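CurJ (Moorea producens 3L, PDB 5TZ6) belongs to a curacin polyketide synthase module and, when not inactivated as in this ligand-bound variant, probably catalyses a vinylogous dehydration. Local coordinates at residues A[66-80]-A[132-144]. The protein carries 1 engineered substitution. Numbering follows the deposited sequence.
Sequences FAATECQIEDILFPQ and AVHATGKLSVANA
Strands 71-77 and 132-141 run antiparallel, paired by two-way backbone hydrogen bonds at Gln72 with Ser140, Glu74 with Lys138 and Leu77 with Thr136. Between the last two pairs the register against 132-141 slips by one, a beta bulge. Asp75, with phi and psi both positive, and Ile76 also both face Ile245 of strand 239-250, a G1 bulge. At the slip sits Gly137, where a CB would collide with Glu74 O and with the carbonyl O of Thr136. On the face carrying Gln72, Glu74, Lys138 and Ser140, Gln72 NE2 donates to Ser140 OG at 3.1 Å, 15° out of the amide plane. CG of Gln72 sits between backbone N and carbonyl carbon (chi1 61°), which turns the extended chain across to the serine; an alanine here would probably leave that hydroxyl without its amide donor. Next along, Lys138 bends at its far end to bring NZ 3.2 Å from Glu74 OE1, a salt bridge whose hydrogen bond is weak. Strand 239-250 flanks 71-77 and strand 102-110 flanks 132-141, in the double-hotdog fold of polyketide synthase dehydratases. On the other face Ile73 and Leu139 lie side by side, Ile73 CG1 to Leu139 CD1 4.0 Å, with Ile73 also against helix 51-65. At one end Val141 CG2 lies over the Phe66 ring face, 3.5 Å from its centroid, a CH-pi contact. At the other, His134 ND1 donates in its ring plane to Gln80 O at 2.8 Å, while NE2 bonds Ser109 OG, fixing the imidazole from both nitrogens.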
# COMPACT_ATOMS: atom_id res chain seq x y z
N PHE A 66 15.68 1.24 6.53
CA PHE A 66 17.13 1.30 6.64
C PHE A 66 17.72 -0.11 6.69
O PHE A 66 17.05 -1.08 7.03
CB PHE A 66 17.55 2.09 7.88
CG PHE A 66 17.15 3.55 7.84
CD1 PHE A 66 17.32 4.29 6.69
CD2 PHE A 66 16.59 4.16 8.96
CE1 PHE A 66 16.95 5.63 6.65
CE2 PHE A 66 16.22 5.49 8.92
CZ PHE A 66 16.40 6.22 7.77
N ALA A 67 19.00 -0.21 6.33
CA ALA A 67 19.70 -1.48 6.50
C ALA A 67 20.26 -1.65 7.90
O ALA A 67 20.39 -2.79 8.38
CB ALA A 67 20.82 -1.60 5.46
N ALA A 68 20.60 -0.56 8.58
CA ALA A 68 21.18 -0.60 9.91
C ALA A 68 20.10 -0.67 10.99
O ALA A 68 18.91 -0.46 10.74
CB ALA A 68 22.08 0.62 10.13
N THR A 69 20.54 -0.97 12.21
CA THR A 69 19.64 -1.14 13.35
C THR A 69 19.52 0.12 14.20
O THR A 69 18.43 0.40 14.72
CB THR A 69 20.12 -2.30 14.24
OG1 THR A 69 19.25 -2.42 15.37
CG2 THR A 69 21.53 -2.05 14.73
N GLU A 70 20.60 0.88 14.37
CA GLU A 70 20.56 2.11 15.16
C GLU A 70 19.94 3.22 14.33
O GLU A 70 20.32 3.42 13.17
CB GLU A 70 21.97 2.53 15.59
CG GLU A 70 22.68 1.57 16.54
CD GLU A 70 23.47 0.50 15.82
OE1 GLU A 70 23.64 0.59 14.58
OE2 GLU A 70 23.93 -0.45 16.49
N CYS A 71 18.99 3.94 14.91
CA CYS A 71 18.44 5.10 14.22
C CYS A 71 17.95 6.12 15.23
O CYS A 71 17.89 5.87 16.43
CB CYS A 71 17.32 4.68 13.25
SG CYS A 71 15.80 4.32 14.06
N GLN A 72 17.60 7.30 14.72
CA GLN A 72 17.26 8.43 15.56
C GLN A 72 16.10 9.19 14.96
O GLN A 72 15.99 9.33 13.73
CB GLN A 72 18.46 9.37 15.75
CG GLN A 72 18.97 9.97 14.47
CD GLN A 72 20.21 10.82 14.68
OE1 GLN A 72 20.85 10.75 15.73
NE2 GLN A 72 20.56 11.62 13.68
N ILE A 73 15.21 9.64 15.84
CA ILE A 73 14.05 10.45 15.52
C ILE A 73 14.24 11.79 16.20
O ILE A 73 14.46 11.84 17.41
CB ILE A 73 12.76 9.77 16.00
CG1 ILE A 73 12.80 8.28 15.67
CG2 ILE A 73 11.53 10.47 15.41
CD1 ILE A 73 11.67 7.47 16.28
N GLU A 74 14.16 12.88 15.44
CA GLU A 74 14.49 14.19 15.95
C GLU A 74 13.35 15.17 15.74
O GLU A 74 12.52 15.01 14.83
CB GLU A 74 15.77 14.76 15.31
CG GLU A 74 17.05 14.08 15.74
CD GLU A 74 18.22 14.45 14.86
OE1 GLU A 74 18.23 14.04 13.68
OE2 GLU A 74 19.11 15.18 15.33
N ASP A 75 13.31 16.19 16.59
CA ASP A 75 12.31 17.24 16.54
C ASP A 75 10.90 16.66 16.42
O ASP A 75 10.13 16.99 15.51
CB ASP A 75 12.61 18.20 15.38
CG ASP A 75 14.02 18.74 15.46
OD1 ASP A 75 14.51 18.97 16.59
OD2 ASP A 75 14.65 18.93 14.39
N ILE A 76 10.57 15.78 17.36
CA ILE A 76 9.27 15.12 17.40
C ILE A 76 8.24 16.06 18.01
O ILE A 76 8.48 16.66 19.07
CB ILE A 76 9.35 13.82 18.21
CG1 ILE A 76 10.46 12.91 17.68
CG2 ILE A 76 8.00 13.12 18.23
CD1 ILE A 76 10.82 11.79 18.62
N LEU A 77 7.08 16.16 17.37
CA LEU A 77 5.92 16.83 17.95
C LEU A 77 4.71 15.93 17.80
O LEU A 77 4.64 15.11 16.87
CB LEU A 77 5.67 18.19 17.29
CG LEU A 77 6.71 19.25 17.65
CD1 LEU A 77 6.58 20.51 16.77
CD2 LEU A 77 6.65 19.60 19.14
N PHE A 78 3.75 16.08 18.71
CA PHE A 78 2.51 15.31 18.72
C PHE A 78 1.33 16.27 18.55
O PHE A 78 0.71 16.68 19.55
CB PHE A 78 2.39 14.49 20.00
CG PHE A 78 3.56 13.58 20.25
CD1 PHE A 78 3.73 12.44 19.48
CD2 PHE A 78 4.47 13.86 21.24
CE1 PHE A 78 4.81 11.59 19.70
CE2 PHE A 78 5.55 13.01 21.47
CZ PHE A 78 5.72 11.88 20.71
N PRO A 79 1.01 16.68 17.32
CA PRO A 79 -0.01 17.73 17.15
C PRO A 79 -1.39 17.36 17.70
O PRO A 79 -2.07 18.23 18.25
CB PRO A 79 -0.05 17.94 15.64
CG PRO A 79 1.25 17.39 15.12
CD PRO A 79 1.62 16.27 16.05
N GLN A 80 -1.81 16.10 17.58
CA GLN A 80 -3.16 15.70 17.93
C GLN A 80 -3.16 14.25 18.40
O GLN A 80 -2.63 13.37 17.72
CB GLN A 80 -4.11 15.84 16.73
CG GLN A 80 -5.58 15.66 17.06
CD GLN A 80 -6.49 15.92 15.87
OE1 GLN A 80 -6.10 16.58 14.90
NE2 GLN A 80 -7.70 15.38 15.93
N ALA A 132 -6.16 13.31 10.40
CA ALA A 132 -5.50 13.94 11.53
C ALA A 132 -4.02 13.59 11.54
O ALA A 132 -3.62 12.51 11.10
CB ALA A 132 -6.14 13.49 12.86
N VAL A 133 -3.21 14.53 12.03
CA VAL A 133 -1.78 14.33 12.18
C VAL A 133 -1.49 14.05 13.65
O VAL A 133 -1.87 14.83 14.54
CB VAL A 133 -0.99 15.55 11.68
CG1 VAL A 133 0.50 15.33 11.88
CG2 VAL A 133 -1.30 15.81 10.22
N HIS A 134 -0.81 12.94 13.92
CA HIS A 134 -0.51 12.53 15.28
C HIS A 134 0.95 12.65 15.65
O HIS A 134 1.27 12.74 16.84
CB HIS A 134 -0.97 11.08 15.51
CG HIS A 134 -2.40 10.85 15.15
ND1 HIS A 134 -3.43 11.59 15.71
CD2 HIS A 134 -2.98 9.99 14.28
CE1 HIS A 134 -4.58 11.18 15.20
NE2 HIS A 134 -4.33 10.21 14.34
N ALA A 135 1.86 12.66 14.67
CA ALA A 135 3.25 12.92 15.03
C ALA A 135 3.99 13.42 13.81
O ALA A 135 3.65 13.06 12.68
CB ALA A 135 3.93 11.66 15.59
N THR A 136 4.98 14.26 14.04
CA THR A 136 5.80 14.78 12.95
C THR A 136 7.24 14.80 13.42
O THR A 136 7.51 14.83 14.62
CB THR A 136 5.34 16.18 12.53
OG1 THR A 136 5.39 17.06 13.65
CG2 THR A 136 3.92 16.13 12.04
N GLY A 137 8.16 14.78 12.46
CA GLY A 137 9.55 15.00 12.83
C GLY A 137 10.49 14.50 11.74
O GLY A 137 10.11 14.41 10.58
N LYS A 138 11.71 14.18 12.16
CA LYS A 138 12.78 13.79 11.25
C LYS A 138 13.32 12.43 11.67
O LYS A 138 13.32 12.08 12.85
CB LYS A 138 13.87 14.87 11.24
CG LYS A 138 15.24 14.45 10.73
CD LYS A 138 15.99 15.67 10.23
CE LYS A 138 16.12 16.72 11.33
NZ LYS A 138 17.43 16.67 12.03
N LEU A 139 13.79 11.65 10.70
CA LEU A 139 14.12 10.25 10.93
C LEU A 139 15.35 9.90 10.12
O LEU A 139 15.36 10.08 8.90
CB LEU A 139 12.94 9.36 10.53
CG LEU A 139 13.14 7.85 10.49
CD1 LEU A 139 13.43 7.32 11.88
CD2 LEU A 139 11.90 7.20 9.90
N SER A 140 16.39 9.38 10.78
CA SER A 140 17.60 9.07 10.04
C SER A 140 18.36 7.97 10.76
O SER A 140 18.12 7.68 11.93
CB SER A 140 18.50 10.29 9.87
OG SER A 140 19.05 10.69 11.11
N VAL A 141 19.33 7.39 10.05
CA VAL A 141 20.19 6.39 10.67
C VAL A 141 21.05 7.06 11.74
O VAL A 141 21.24 8.28 11.76
CB VAL A 141 21.05 5.68 9.61
CG1 VAL A 141 21.76 4.48 10.22
CG2 VAL A 141 20.20 5.26 8.43
N ALA A 142 21.53 6.24 12.66
CA ALA A 142 22.44 6.71 13.69
C ALA A 142 23.54 5.68 13.85
O ALA A 142 23.55 4.64 13.18
CB ALA A 142 21.71 6.95 15.02
N ASN A 143 24.49 5.98 14.72
CA ASN A 143 25.61 5.10 15.02
C ASN A 143 25.52 4.64 16.47
O ASN A 143 24.77 5.18 17.28
CB ASN A 143 26.94 5.80 14.74
CG ASN A 143 26.90 7.28 15.06
OD1 ASN A 143 26.88 7.68 16.22
ND2 ASN A 143 26.87 8.10 14.01
N ALA A 144 26.30 3.61 16.78
CA ALA A 144 26.32 3.05 18.12
C ALA A 144 27.12 3.96 19.04
O ALA A 144 28.06 4.64 18.62
CB ALA A 144 26.91 1.64 18.12
O HOH W 1 -0.07 12.15 19.15
O HOH W 2 -4.15 17.16 13.56